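Long-range contacts in membrane-bound lytic murein transglycosylase A (Burkholderia pseudomallei, PDB 6QK4), which probably cleaves the glycosidic bond between N-acetylmuramic acid and N-acetylglucosamine in peptidoglycan, forming a 1,6-anhydro bond in the muramic acid residue: residues Y106-L111 and W322-D327; H112-R117 and V176-T181; R118-Y123 and W157-I162; Y126-G131 and F239-E244. All blocks are in the same frame, centred on the assembly; numbering follows the deposited sequence.

Contact 1: Y106-L111 and W322-D327; sequences YYEPLL and WGLGDD
A parallel strand pair joins Tyr106-Glu108 to Trp322-Leu324, where a strand of the MltA-specific insert region meets one of the 3D region. Their axes pass 4.8 Å apart at 15°. The register is Glu108 opposite Leu324. Trp322 N gives its hydrogen to Tyr106 O (2.9 Å, 168°), and Glu108 N returns one to Gly323 O (2.9 Å). Gly325 N, at the N-cap of the next helix, donates to Glu108 O at 3.0 Å. Glu108 and Leu324 lie side by side on one face, with Leu324 CD2 3.3 Å from Glu108 CB. Leu324 CD1 meets Leu110 CD1 at an oblique crossing. Tyr107 has chi1 77°, which sets CG between the backbone N and carbonyl carbon. This brings the ring obliquely past Gly325, with CD2 3.3 Å from Gly325 O. One water links Tyr107 OH to Asp326 OD1. A second links Leu110 N to the same carboxylate oxygen. Asp326 OD2 forms a salt bridge with Lys219. Tyr107 also packs on Gln170 of helix 161-170, Met215 of helix 215-224 and Ala332 of helix 326-334, while Trp322 rests on Ala328 and Ala332 of that last helix.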
# COMPACT_ATOMS: atom_id res chain seq x y z
N TYR A 106 -1.74 -2.62 0.12
CA TYR A 106 -0.58 -2.16 -0.66
C TYR A 106 0.36 -1.39 0.25
O TYR A 106 0.06 -1.14 1.44
CB TYR A 106 -0.99 -1.30 -1.86
CG TYR A 106 -1.62 0.07 -1.65
CD1 TYR A 106 -2.85 0.24 -0.98
CD2 TYR A 106 -1.00 1.21 -2.19
CE1 TYR A 106 -3.40 1.52 -0.90
CE2 TYR A 106 -1.56 2.46 -2.15
CZ TYR A 106 -2.76 2.60 -1.46
OH TYR A 106 -3.31 3.86 -1.43
N TYR A 107 1.54 -1.08 -0.28
CA TYR A 107 2.60 -0.44 0.50
C TYR A 107 3.48 0.34 -0.44
O TYR A 107 3.33 0.26 -1.68
CB TYR A 107 3.44 -1.48 1.28
CG TYR A 107 4.45 -2.22 0.43
CD1 TYR A 107 4.04 -3.11 -0.54
CD2 TYR A 107 5.81 -2.07 0.66
CE1 TYR A 107 4.98 -3.85 -1.28
CE2 TYR A 107 6.76 -2.79 -0.07
CZ TYR A 107 6.32 -3.66 -1.04
OH TYR A 107 7.25 -4.39 -1.73
N GLU A 108 4.38 1.11 0.15
CA GLU A 108 5.39 1.80 -0.66
C GLU A 108 6.77 1.24 -0.35
O GLU A 108 7.21 1.32 0.80
CB GLU A 108 5.34 3.28 -0.35
CG GLU A 108 6.48 4.02 -1.04
CD GLU A 108 6.12 4.47 -2.43
OE1 GLU A 108 5.30 3.78 -3.09
OE2 GLU A 108 6.67 5.53 -2.86
N PRO A 109 7.46 0.60 -1.31
CA PRO A 109 8.80 0.09 -1.00
C PRO A 109 9.72 1.23 -0.58
O PRO A 109 9.64 2.34 -1.09
CB PRO A 109 9.27 -0.51 -2.34
CG PRO A 109 8.03 -0.86 -3.10
CD PRO A 109 7.02 0.27 -2.67
N LEU A 110 10.59 0.93 0.40
CA LEU A 110 11.53 1.95 0.86
C LEU A 110 12.89 1.28 0.89
O LEU A 110 13.13 0.34 1.66
CB LEU A 110 11.15 2.50 2.23
CG LEU A 110 12.22 3.47 2.77
CD1 LEU A 110 11.64 4.79 3.14
CD2 LEU A 110 12.86 2.81 3.95
N LEU A 111 13.77 1.71 -0.02
CA LEU A 111 15.11 1.16 -0.12
C LEU A 111 16.13 2.20 0.36
O LEU A 111 15.81 3.36 0.57
CB LEU A 111 15.44 0.74 -1.56
CG LEU A 111 14.57 -0.44 -2.04
CD1 LEU A 111 13.20 -0.00 -2.47
CD2 LEU A 111 15.30 -1.12 -3.24
N TRP A 322 -0.72 -0.05 3.96
CA TRP A 322 0.01 -0.48 5.15
C TRP A 322 1.18 0.41 5.52
O TRP A 322 1.60 0.38 6.68
CB TRP A 322 0.49 -1.94 4.96
CG TRP A 322 -0.56 -2.92 5.26
CD1 TRP A 322 -1.37 -3.55 4.36
CD2 TRP A 322 -0.98 -3.34 6.56
NE1 TRP A 322 -2.23 -4.38 5.01
CE2 TRP A 322 -2.03 -4.27 6.36
CE3 TRP A 322 -0.58 -3.04 7.86
CZ2 TRP A 322 -2.67 -4.91 7.42
CZ3 TRP A 322 -1.23 -3.67 8.91
CH2 TRP A 322 -2.25 -4.61 8.68
N GLY A 323 1.68 1.29 4.61
CA GLY A 323 2.79 2.10 5.02
C GLY A 323 4.03 1.85 4.16
O GLY A 323 3.92 1.34 3.04
N LEU A 324 5.20 2.22 4.68
CA LEU A 324 6.47 2.17 3.97
C LEU A 324 7.32 1.01 4.46
O LEU A 324 7.40 0.75 5.67
CB LEU A 324 7.32 3.44 4.16
CG LEU A 324 6.73 4.80 3.81
CD1 LEU A 324 7.82 5.87 3.90
CD2 LEU A 324 6.18 4.78 2.45
N GLY A 325 8.02 0.35 3.54
CA GLY A 325 9.02 -0.62 3.93
C GLY A 325 8.54 -2.06 3.90
O GLY A 325 7.38 -2.36 3.59
N ASP A 326 9.47 -2.98 4.23
CA ASP A 326 9.20 -4.37 3.93
C ASP A 326 8.27 -5.06 4.91
O ASP A 326 7.58 -6.00 4.52
CB ASP A 326 10.51 -5.15 3.79
CG ASP A 326 11.15 -4.86 2.45
OD1 ASP A 326 10.37 -4.42 1.55
OD2 ASP A 326 12.38 -5.01 2.30
N ASP A 327 8.20 -4.62 6.16
CA ASP A 327 7.18 -5.21 7.02
C ASP A 327 5.77 -4.83 6.54
O ASP A 327 4.86 -5.68 6.50
CB ASP A 327 7.45 -4.77 8.46
CG ASP A 327 6.40 -5.31 9.45
OD1 ASP A 327 6.14 -6.53 9.51
OD2 ASP A 327 5.86 -4.49 10.19
O HOH W 1 9.69 -3.97 -1.20
O HOH W 2 10.62 -1.84 1.15
O HOH W 3 13.05 -2.94 0.56

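Contact 2: H112-R117 and V176-T181; sequences HGSRVR and VLDDGT
Gly113 O takes a weak hydrogen bond from Asp178 N (2.9 Å, 126°) and a CA-H...O contact from Leu177 CA at 3.1 Å. Gly113 N of the same residue donates to Val176 O. That bond is 2.9 Å long and straighter, at 164°. Val176 O is also met by the CA of His112. These bonds pair His112 with Val176 and Gly113 with Leu177 in parallel register. They tie the end of strand 101-114 to the end of strand 173-177, within the MltA-specific insert region. Beyond it, residues 178-181 turn back into strand 182-190, and the other chain runs into a loop after Ser114.

The side chains of His112 and Val176 lie alongside each other and point the same way. The imidazole CD2 is 3.7 Å from Val176 CB. On the other face Gly113 has no side chain, and Leu177 CD2 comes within 3.6 Å of Gly113 C. Leu177 CD1 meets Arg115, whose chain is extended from CG to NE and crosses the leucine at about a right angle. NE lies 3.6 Å from CD1. Asp179 OD1 stands at the edge of the guanidinium, but beyond salt-bridge range of NE.

Ser114 OG, anti to its own backbone N at chi1 177°, gives its proton to a lone pair of Val116 O, in the carbonyl plane. The Asp178 carboxylate comes up beside this serine and forms a salt bridge through OD2 with Arg118 NH1, at an unusually short distance. A water accepts from Arg115 N at 3.0 Å; its approach to Asp178 OD1 is unusually short and so doubtful in detail.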
# COMPACT_ATOMS: atom_id res chain seq x y z
N HIS A 112 17.37 1.76 0.56
CA HIS A 112 18.44 2.66 0.94
C HIS A 112 19.54 2.56 -0.09
O HIS A 112 20.01 1.47 -0.37
CB HIS A 112 18.96 2.31 2.32
CG HIS A 112 17.93 2.48 3.37
ND1 HIS A 112 17.15 1.44 3.84
CD2 HIS A 112 17.48 3.60 3.99
CE1 HIS A 112 16.29 1.91 4.72
NE2 HIS A 112 16.46 3.22 4.82
N GLY A 113 19.95 3.68 -0.65
CA GLY A 113 20.91 3.65 -1.73
C GLY A 113 21.83 4.85 -1.75
O GLY A 113 21.87 5.66 -0.81
N SER A 114 22.58 4.95 -2.84
CA SER A 114 23.53 6.01 -3.10
C SER A 114 23.53 6.24 -4.60
O SER A 114 23.35 5.30 -5.37
CB SER A 114 24.96 5.63 -2.64
OG SER A 114 25.89 6.67 -2.96
N ARG A 115 23.86 7.47 -5.02
CA ARG A 115 24.04 7.75 -6.44
C ARG A 115 25.35 7.18 -6.99
O ARG A 115 25.50 7.08 -8.22
CB ARG A 115 23.96 9.26 -6.68
CG ARG A 115 22.62 9.91 -6.25
CD ARG A 115 22.57 11.41 -6.59
NE ARG A 115 21.24 11.96 -6.31
CZ ARG A 115 20.23 11.96 -7.18
NH1 ARG A 115 20.39 11.45 -8.40
NH2 ARG A 115 19.06 12.44 -6.83
N VAL A 116 26.29 6.78 -6.14
CA VAL A 116 27.49 6.14 -6.64
C VAL A 116 27.63 4.79 -5.95
O VAL A 116 27.15 4.60 -4.83
CB VAL A 116 28.76 7.00 -6.44
CG1 VAL A 116 28.49 8.42 -6.87
CG2 VAL A 116 29.22 6.95 -5.00
N ARG A 117 28.27 3.86 -6.64
CA ARG A 117 28.55 2.56 -6.04
C ARG A 117 29.62 2.70 -4.96
O ARG A 117 30.70 3.22 -5.23
CB ARG A 117 28.97 1.58 -7.12
CG ARG A 117 29.32 0.23 -6.50
CD ARG A 117 29.58 -0.87 -7.51
NE ARG A 117 30.95 -0.80 -8.00
CZ ARG A 117 32.00 -1.45 -7.46
NH1 ARG A 117 31.83 -2.24 -6.42
NH2 ARG A 117 33.22 -1.30 -7.99
N VAL A 176 15.91 6.05 -0.15
CA VAL A 176 16.54 6.99 0.77
C VAL A 176 18.04 6.96 0.48
O VAL A 176 18.66 5.91 0.63
CB VAL A 176 16.26 6.61 2.23
CG1 VAL A 176 17.05 7.50 3.15
CG2 VAL A 176 14.76 6.71 2.50
N LEU A 177 18.59 8.09 0.02
CA LEU A 177 19.99 8.13 -0.41
C LEU A 177 20.91 8.58 0.71
O LEU A 177 20.50 9.32 1.62
CB LEU A 177 20.19 9.07 -1.60
CG LEU A 177 19.43 8.73 -2.87
CD1 LEU A 177 19.52 9.89 -3.87
CD2 LEU A 177 19.96 7.45 -3.49
N ASP A 178 22.19 8.19 0.60
CA ASP A 178 23.14 8.46 1.67
C ASP A 178 23.50 9.94 1.74
O ASP A 178 24.08 10.37 2.74
CB ASP A 178 24.41 7.61 1.53
CG ASP A 178 25.21 7.93 0.27
OD1 ASP A 178 24.70 8.63 -0.64
OD2 ASP A 178 26.36 7.46 0.18
N ASP A 179 23.20 10.69 0.67
CA ASP A 179 22.99 12.14 0.66
C ASP A 179 22.38 12.68 1.94
O ASP A 179 22.91 13.59 2.58
CB ASP A 179 22.00 12.53 -0.44
CG ASP A 179 22.66 12.99 -1.68
OD1 ASP A 179 21.98 13.63 -2.51
OD2 ASP A 179 23.85 12.71 -1.83
N GLY A 180 21.24 12.11 2.30
CA GLY A 180 20.22 12.80 3.06
C GLY A 180 19.06 13.27 2.22
O GLY A 180 18.20 14.00 2.73
N THR A 181 19.02 12.91 0.94
CA THR A 181 17.91 13.19 0.03
C THR A 181 17.15 11.90 -0.29
O THR A 181 17.55 10.81 0.11
CB THR A 181 18.44 13.85 -1.25
OG1 THR A 181 17.34 14.43 -1.97
CG2 THR A 181 19.12 12.86 -2.14
O HOH W 4 24.16 9.46 -2.86

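Contact 3: R118-Y123 and W157-I162; sequences RGPYQY and WVDDPI
The Tyr123 ring is sandwiched between two aliphatic groups. Pro161 CD sits over its centre, 3.7 Å from the centroid and 11° off the ring normal, a CH-pi contact. Gln122 CB lies on the opposite face, toward the rim. CG is anti to the carbonyl carbon of Tyr123 (chi1 -53°), and the ring lies against the proline that opens helix 161-170. Val158 O approaches this ring at its edge. Trp157 turns its own ring edge to the backbone, with CE3 3.8 Å from Gln122 C. The Tyr121 ring carries Pro120 CG over one face and runs past the Asp159 carboxylate, their planes 24° apart. Asp159 OD1 also touches Pro120 CB at 3.5 Å. A water bridges Pro120 O and Asp159 O.

The backbones are paired as well. Val158 N donates to Tyr123 O (2.8 Å). Val158 O receives Tyr123 N at 3.2 Å and, weakly, Gln122 N. Asp160 is the helix N-cap; its OD1 accepts from Glu163 N and weakly from Ile162 N. Gln122 and Tyr123 facing the single residue Val158 make a classic beta bulge, which follows a type II' turn from Arg118 to Tyr121 and starts the antiparallel pairing of strands 123-126 and 154-158.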
# COMPACT_ATOMS: atom_id res chain seq x y z
N ARG A 118 29.32 2.27 -3.73
CA ARG A 118 30.21 2.54 -2.60
C ARG A 118 29.68 1.82 -1.38
O ARG A 118 28.47 1.67 -1.23
CB ARG A 118 30.29 4.05 -2.30
CG ARG A 118 28.97 4.59 -1.71
CD ARG A 118 29.07 5.91 -0.97
NE ARG A 118 29.22 7.02 -1.91
CZ ARG A 118 28.90 8.28 -1.65
NH1 ARG A 118 28.40 8.62 -0.47
NH2 ARG A 118 29.10 9.21 -2.58
N GLY A 119 30.58 1.41 -0.49
CA GLY A 119 30.16 0.84 0.77
C GLY A 119 29.13 -0.26 0.56
O GLY A 119 29.31 -1.12 -0.30
N PRO A 120 28.00 -0.21 1.28
CA PRO A 120 27.02 -1.29 1.15
C PRO A 120 26.18 -1.17 -0.12
O PRO A 120 25.51 -2.14 -0.52
CB PRO A 120 26.16 -1.15 2.42
CG PRO A 120 26.16 0.38 2.67
CD PRO A 120 27.56 0.84 2.21
N TYR A 121 26.28 -0.04 -0.82
CA TYR A 121 25.43 0.25 -1.97
C TYR A 121 26.03 -0.41 -3.21
O TYR A 121 26.76 0.21 -3.99
CB TYR A 121 25.30 1.76 -2.12
CG TYR A 121 24.82 2.38 -0.84
CD1 TYR A 121 23.57 2.07 -0.34
CD2 TYR A 121 25.64 3.23 -0.10
CE1 TYR A 121 23.10 2.63 0.83
CE2 TYR A 121 25.17 3.79 1.09
CZ TYR A 121 23.90 3.49 1.55
OH TYR A 121 23.40 4.03 2.72
N GLN A 122 25.71 -1.70 -3.42
CA GLN A 122 26.39 -2.45 -4.48
C GLN A 122 25.49 -3.05 -5.57
O GLN A 122 26.01 -3.77 -6.44
CB GLN A 122 27.23 -3.59 -3.88
CG GLN A 122 28.32 -3.15 -2.90
CD GLN A 122 29.47 -2.34 -3.55
OE1 GLN A 122 29.84 -2.58 -4.72
NE2 GLN A 122 30.00 -1.35 -2.79
N TYR A 123 24.18 -2.79 -5.54
CA TYR A 123 23.21 -3.46 -6.41
C TYR A 123 22.42 -2.41 -7.17
O TYR A 123 21.69 -1.65 -6.54
CB TYR A 123 22.26 -4.33 -5.58
CG TYR A 123 23.04 -5.25 -4.68
CD1 TYR A 123 23.52 -6.44 -5.17
CD2 TYR A 123 23.30 -4.92 -3.36
CE1 TYR A 123 24.23 -7.30 -4.36
CE2 TYR A 123 24.06 -5.77 -2.54
CZ TYR A 123 24.49 -6.95 -3.05
OH TYR A 123 25.21 -7.81 -2.23
N TRP A 157 22.24 3.05 -6.78
CA TRP A 157 22.76 1.81 -6.21
C TRP A 157 22.16 1.55 -4.82
O TRP A 157 22.25 2.41 -3.95
CB TRP A 157 24.29 1.87 -6.11
CG TRP A 157 24.94 2.08 -7.44
CD1 TRP A 157 25.11 3.29 -8.11
CD2 TRP A 157 25.48 1.08 -8.27
NE1 TRP A 157 25.73 3.07 -9.31
CE2 TRP A 157 25.98 1.72 -9.44
CE3 TRP A 157 25.59 -0.31 -8.15
CZ2 TRP A 157 26.57 1.01 -10.47
CZ3 TRP A 157 26.20 -1.01 -9.18
CH2 TRP A 157 26.68 -0.36 -10.32
N VAL A 158 21.59 0.36 -4.61
CA VAL A 158 20.94 0.11 -3.33
C VAL A 158 21.67 -0.99 -2.54
O VAL A 158 22.66 -1.58 -2.98
CB VAL A 158 19.42 -0.20 -3.53
CG1 VAL A 158 18.72 0.93 -4.25
CG2 VAL A 158 19.20 -1.56 -4.33
N ASP A 159 21.12 -1.23 -1.34
CA ASP A 159 21.63 -1.93 -0.17
C ASP A 159 21.53 -3.43 -0.27
O ASP A 159 22.28 -4.16 0.40
CB ASP A 159 20.72 -1.53 1.02
CG ASP A 159 21.47 -1.09 2.16
OD1 ASP A 159 22.71 -1.08 2.02
OD2 ASP A 159 20.86 -0.80 3.18
N ASP A 160 20.56 -3.92 -1.04
CA ASP A 160 20.12 -5.28 -0.89
C ASP A 160 19.56 -5.75 -2.23
O ASP A 160 18.74 -5.04 -2.83
CB ASP A 160 19.05 -5.35 0.19
CG ASP A 160 18.67 -6.76 0.54
OD1 ASP A 160 18.06 -7.42 -0.30
OD2 ASP A 160 19.04 -7.20 1.65
N PRO A 161 19.95 -6.94 -2.71
CA PRO A 161 19.50 -7.37 -4.05
C PRO A 161 18.08 -7.94 -3.98
O PRO A 161 17.36 -7.89 -4.98
CB PRO A 161 20.54 -8.43 -4.46
CG PRO A 161 21.02 -8.99 -3.16
CD PRO A 161 20.99 -7.81 -2.16
N ILE A 162 17.69 -8.44 -2.80
CA ILE A 162 16.32 -8.92 -2.59
C ILE A 162 15.34 -7.75 -2.56
O ILE A 162 14.27 -7.80 -3.19
CB ILE A 162 16.20 -9.76 -1.30
CG1 ILE A 162 17.22 -10.91 -1.28
CG2 ILE A 162 14.76 -10.27 -1.11
CD1 ILE A 162 16.93 -12.00 -2.26
O HOH W 5 25.21 -4.34 1.03

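Contact 4: Y126-G131 and F239-E244; sequences YRWPAG and FVFFRE
The Phe241 ring has Pro129 CD over one face and Phe239 CD2 over the other, both offset toward the rim. Tyr126 O lies at its edge. The proline contact is CH-pi, with CD 4.0 Å from the centroid and 24° off the normal. The Trp128 six-membered ring approaches Phe241 obliquely: the planes are 68° apart and the centroids 5.2 Å. Trp128 CE3 is 3.6 Å from Phe241 CD2. Pro129 CD also lies over one face of the indole, so this proline touches both aromatic rings. Trp128 has CG anti to the backbone N (chi1 -177°), which carries the indole to the Phe241 side.

Phe239 points its ring edge at Tyr126, CZ to CD2 3.7 Å. Leu144 of helix 141-147 packs against both Phe239 and Phe241. Phe242 turns to another side of the strand and packs on Leu167 of helix 161-170 and Leu155 of strand 154-158.

One direct backbone hydrogen bond crosses the contact, from Phe242 N to Tyr126 O (2.9 Å), in the carbonyl plane. Arg127 CA makes a CA-H...O contact with Phe242 O at 3.3 Å. Two waters extend the link. One accepts from Tyr126 N and donates to Val240 O; the other accepts from Trp128 N and donates to Phe242 O at 2.8 Å. The arrangement is an aromatic and proline cluster in the insert region, where the chain leaving strand 123-126 closes over the side of strand 240-244.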
# COMPACT_ATOMS: atom_id res chain seq x y z
N TYR A 126 18.24 0.01 -12.78
CA TYR A 126 18.60 0.44 -14.13
C TYR A 126 17.50 1.22 -14.83
O TYR A 126 16.32 0.88 -14.70
CB TYR A 126 18.92 -0.77 -15.00
CG TYR A 126 20.10 -1.53 -14.51
CD1 TYR A 126 21.39 -1.22 -14.97
CD2 TYR A 126 19.94 -2.59 -13.64
CE1 TYR A 126 22.48 -1.93 -14.55
CE2 TYR A 126 21.05 -3.29 -13.20
CZ TYR A 126 22.30 -2.94 -13.66
OH TYR A 126 23.38 -3.66 -13.19
N ARG A 127 17.89 2.29 -15.55
CA ARG A 127 16.99 2.92 -16.51
C ARG A 127 16.83 2.04 -17.74
O ARG A 127 17.59 1.08 -17.97
CB ARG A 127 17.50 4.27 -16.98
CG ARG A 127 17.85 5.23 -15.90
CD ARG A 127 18.45 6.52 -16.49
NE ARG A 127 19.74 6.82 -15.88
CZ ARG A 127 19.96 7.82 -15.02
NH1 ARG A 127 18.97 8.63 -14.64
NH2 ARG A 127 21.18 8.00 -14.52
N TRP A 128 15.85 2.38 -18.58
CA TRP A 128 15.76 1.71 -19.87
C TRP A 128 17.08 1.92 -20.62
O TRP A 128 17.60 3.04 -20.66
CB TRP A 128 14.56 2.25 -20.66
CG TRP A 128 14.37 1.55 -21.98
CD1 TRP A 128 14.89 1.93 -23.19
CD2 TRP A 128 13.63 0.34 -22.22
NE1 TRP A 128 14.51 1.04 -24.16
CE2 TRP A 128 13.75 0.05 -23.60
CE3 TRP A 128 12.89 -0.53 -21.41
CZ2 TRP A 128 13.14 -1.05 -24.19
CZ3 TRP A 128 12.28 -1.63 -21.99
CH2 TRP A 128 12.42 -1.89 -23.38
N PRO A 129 17.67 0.86 -21.18
CA PRO A 129 19.02 0.99 -21.75
C PRO A 129 18.99 1.84 -23.01
O PRO A 129 18.18 1.61 -23.91
CB PRO A 129 19.42 -0.46 -22.06
CG PRO A 129 18.47 -1.31 -21.32
CD PRO A 129 17.18 -0.51 -21.21
N ALA A 130 19.87 2.84 -23.05
CA ALA A 130 19.88 3.77 -24.18
C ALA A 130 20.15 3.04 -25.51
O ALA A 130 19.60 3.41 -26.56
CB ALA A 130 20.92 4.87 -23.95
N GLY A 131 20.98 2.01 -25.47
CA GLY A 131 21.20 1.20 -26.66
C GLY A 131 20.06 0.23 -26.90
O GLY A 131 20.28 -0.99 -26.96
N PHE A 239 12.43 -8.75 -15.98
CA PHE A 239 13.32 -7.66 -15.55
C PHE A 239 12.64 -6.31 -15.76
O PHE A 239 12.25 -5.96 -16.88
CB PHE A 239 14.66 -7.68 -16.32
CG PHE A 239 15.74 -6.94 -15.61
CD1 PHE A 239 16.49 -7.58 -14.61
CD2 PHE A 239 15.96 -5.59 -15.85
CE1 PHE A 239 17.49 -6.88 -13.92
CE2 PHE A 239 16.93 -4.87 -15.15
CZ PHE A 239 17.68 -5.52 -14.17
N VAL A 240 12.58 -5.49 -14.70
CA VAL A 240 11.86 -4.23 -14.73
C VAL A 240 12.85 -3.08 -14.62
O VAL A 240 13.78 -3.13 -13.81
CB VAL A 240 10.82 -4.20 -13.60
CG1 VAL A 240 10.17 -2.81 -13.45
CG2 VAL A 240 9.80 -5.33 -13.79
N PHE A 241 12.64 -2.05 -15.45
CA PHE A 241 13.45 -0.85 -15.48
C PHE A 241 12.70 0.28 -14.80
O PHE A 241 11.50 0.19 -14.55
CB PHE A 241 13.76 -0.45 -16.92
CG PHE A 241 14.48 -1.52 -17.67
CD1 PHE A 241 15.85 -1.65 -17.54
CD2 PHE A 241 13.77 -2.43 -18.45
CE1 PHE A 241 16.54 -2.66 -18.24
CE2 PHE A 241 14.44 -3.42 -19.14
CZ PHE A 241 15.83 -3.54 -19.04
N PHE A 242 13.43 1.35 -14.51
CA PHE A 242 12.90 2.44 -13.71
C PHE A 242 13.20 3.79 -14.35
O PHE A 242 14.15 3.95 -15.13
CB PHE A 242 13.50 2.43 -12.30
CG PHE A 242 13.13 1.21 -11.53
CD1 PHE A 242 11.90 1.15 -10.87
CD2 PHE A 242 13.98 0.12 -11.47
CE1 PHE A 242 11.53 -0.03 -10.16
CE2 PHE A 242 13.64 -1.05 -10.76
CZ PHE A 242 12.42 -1.13 -10.11
N ARG A 243 12.38 4.77 -13.98
CA ARG A 243 12.62 6.17 -14.28
C ARG A 243 12.59 6.94 -12.97
O ARG A 243 11.84 6.58 -12.05
CB ARG A 243 11.58 6.69 -15.30
CG ARG A 243 10.38 7.41 -14.72
CD ARG A 243 9.36 7.77 -15.82
NE ARG A 243 8.15 8.43 -15.32
CZ ARG A 243 6.96 7.85 -15.22
NH1 ARG A 243 6.82 6.58 -15.57
NH2 ARG A 243 5.92 8.53 -14.75
N GLU A 244 13.45 7.96 -12.85
CA GLU A 244 13.37 8.89 -11.73
C GLU A 244 12.18 9.81 -11.91
O GLU A 244 11.95 10.34 -13.00
CB GLU A 244 14.63 9.75 -11.62
CG GLU A 244 14.55 10.79 -10.48
CD GLU A 244 15.92 11.27 -9.99
OE1 GLU A 244 16.91 11.15 -10.73
OE2 GLU A 244 16.01 11.75 -8.83
O HOH W 6 16.41 -2.21 -12.58
O HOH W 7 14.07 4.53 -17.89

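How the contacts relate
The first segments of contacts 1 to 4 follow one another from Tyr106 to Gly131. Strand 101-114 starts the series, with strand 317-324 beside it in contact 1 and strand 173-177 in contact 2. Those two centres are 18 Å apart, and a probable hydrogen bond from Val176 N to Leu111 O joins them. Contacts 2 and 3 are closest, about 10 Å between centres, probably hydrogen-bonded through Arg117 NH1 and Gln122 OE1. Contact 4 lies about 17 Å from the centre of contact 3. Contacts 2, 3 and 4 belong to the insert region, whereas contact 1 joins it to the 3D region. The second segment of contact 1 comes last, so contact 1 spans the others.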